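Local coordinates for regulatory Subunit of Protein Kinase A (cAMP-dependent) from Euglena gracilis (Euglena gracilis, PDB 6RSX) that probably acts as the regulatory subunit of protein kinase A, binding one cyclic AMP in each of its two cyclic nucleotide-binding domains, at residues 33-36 with 37-41. Residues are numbered along the deposited sequence; the frame is centred on the assembly and turned at random.
Sequences ARIE and KCLRG
Backbone N-H groups of Lys37, Cys38 and Leu39 reach back four residues to the carbonyls of Ala33, Arg34 and Ile35, forming the last alpha-helical turns of helix 29-39, which packs on the beta strands of the first cyclic nucleotide-binding domain. The bond from Leu39 N to Ile35 O is the shortest of the four at 2.8 Å, whereas that from Cys38 N to Arg34 O stretches to 3.2 Å. The next one, from Arg40 N to Glu36 O, is weak, bent to 124° at the hydrogen, as the chain leaves helical geometry at Arg40. Gly41 follows with a positive phi of 82°, at which a beta carbon would press on the carbonyl O of Arg40, so glycine suits the place.

Ile35 and Leu39, one turn apart, lie side by side on the buried face, and their branched apolar chains fill the interface: Ile35 against Tyr57 and Trp137, Leu39 against Val56 and Val83. Cys38, small enough for a partly exposed site, touches Trp137 and Val83. Toward the same strands, Arg34 passes along Trp137 and its NE forms a salt bridge with Glu85. Ala33 is exposed, as are Lys37 and Arg40, whose long charged chains suit solvent, and partly exposed Glu36 makes a long, weak ion pair with Lys32. With chi1 -68°, Ile35 CG2 stands opposite its backbone N, and it is CG2, not CG1, that meets Leu39 CD1 at 3.5 Å.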
loop_
_atom_site.group_PDB
_atom_site.type_symbol
_atom_site.label_atom_id
_atom_site.label_comp_id
_atom_site.label_asym_id
_atom_site.label_seq_id
_atom_site.Cartn_x
_atom_site.Cartn_y
_atom_site.Cartn_z
ATOM N N ALA A 33 -19.479 13.020 1.489
ATOM C CA ALA A 33 -18.369 13.606 2.243
ATOM C C ALA A 33 -17.885 12.638 3.311
ATOM O O ALA A 33 -16.677 12.448 3.498
ATOM C CB ALA A 33 -18.788 14.941 2.864
ATOM N N ARG A 34 -18.825 12.013 4.009
ATOM C CA ARG A 34 -18.502 11.044 5.041
ATOM C C ARG A 34 -17.738 9.844 4.484
ATOM O O ARG A 34 -16.734 9.406 5.063
ATOM C CB ARG A 34 -19.793 10.606 5.712
ATOM C CG ARG A 34 -19.573 9.686 6.834
ATOM C CD ARG A 34 -20.852 9.435 7.626
ATOM N NE ARG A 34 -20.680 8.244 8.465
ATOM C CZ ARG A 34 -21.677 7.514 8.938
ATOM N NH1 ARG A 34 -22.946 7.835 8.647
ATOM N NH2 ARG A 34 -21.419 6.425 9.657
ATOM N N ILE A 35 -18.197 9.284 3.362
ATOM C CA ILE A 35 -17.461 8.182 2.758
ATOM C C ILE A 35 -16.072 8.629 2.330
ATOM O O ILE A 35 -15.069 7.938 2.584
ATOM C CB ILE A 35 -18.277 7.591 1.589
ATOM C CG1 ILE A 35 -19.511 6.914 2.152
ATOM C CG2 ILE A 35 -17.425 6.627 0.789
ATOM C CD1 ILE A 35 -20.578 6.603 1.077
ATOM N N GLU A 36 -15.979 9.810 1.700
ATOM C CA GLU A 36 -14.683 10.327 1.278
ATOM C C GLU A 36 -13.714 10.415 2.448
ATOM O O GLU A 36 -12.533 10.082 2.305
ATOM C CB GLU A 36 -14.840 11.704 0.629
ATOM C CG GLU A 36 -15.567 11.701 -0.689
ATOM C CD GLU A 36 -15.730 13.102 -1.257
ATOM O OE1 GLU A 36 -15.178 14.059 -0.668
ATOM O OE2 GLU A 36 -16.416 13.245 -2.291
ATOM N N LYS A 37 -14.196 10.860 3.613
ATOM C CA LYS A 37 -13.311 10.988 4.782
ATOM C C LYS A 37 -12.739 9.637 5.169
ATOM O O LYS A 37 -11.543 9.500 5.479
ATOM C CB LYS A 37 -14.090 11.572 5.961
ATOM C CG LYS A 37 -13.955 13.078 6.150
ATOM C CD LYS A 37 -15.178 13.645 6.886
ATOM C CE LYS A 37 -15.353 13.020 8.267
ATOM N NZ LYS A 37 -14.300 13.392 9.264
ATOM N N CYS A 38 -13.600 8.622 5.147
ATOM C CA CYS A 38 -13.194 7.267 5.472
ATOM C C CYS A 38 -12.222 6.715 4.423
ATOM O O CYS A 38 -11.203 6.118 4.775
ATOM C CB CYS A 38 -14.465 6.418 5.619
ATOM S SG CYS A 38 -14.203 4.677 5.887
ATOM N N LEU A 39 -12.491 6.939 3.130
ATOM C CA LEU A 39 -11.701 6.342 2.054
ATOM C C LEU A 39 -10.395 7.066 1.775
ATOM O O LEU A 39 -9.561 6.554 1.016
ATOM C CB LEU A 39 -12.516 6.289 0.761
ATOM C CG LEU A 39 -13.834 5.501 0.834
ATOM C CD1 LEU A 39 -14.403 5.384 -0.550
ATOM C CD2 LEU A 39 -13.692 4.096 1.452
ATOM N N ARG A 40 -10.187 8.236 2.375
ATOM C CA ARG A 40 -8.951 8.950 2.149
ATOM C C ARG A 40 -7.801 8.051 2.587
ATOM O O ARG A 40 -7.851 7.397 3.641
ATOM C CB ARG A 40 -8.968 10.276 2.919
ATOM C CG ARG A 40 -7.850 11.253 2.563
ATOM C CD ARG A 40 -8.169 12.617 3.156
ATOM N NE ARG A 40 -9.539 13.034 2.830
ATOM C CZ ARG A 40 -10.108 14.173 3.225
ATOM N NH1 ARG A 40 -9.426 15.039 3.969
ATOM N NH2 ARG A 40 -11.364 14.449 2.871
ATOM N N GLY A 41 -6.792 7.957 1.751
ATOM C CA GLY A 41 -5.636 7.169 2.105
ATOM C C GLY A 41 -5.758 5.679 1.857
ATOM O O GLY A 41 -4.743 4.980 1.912
#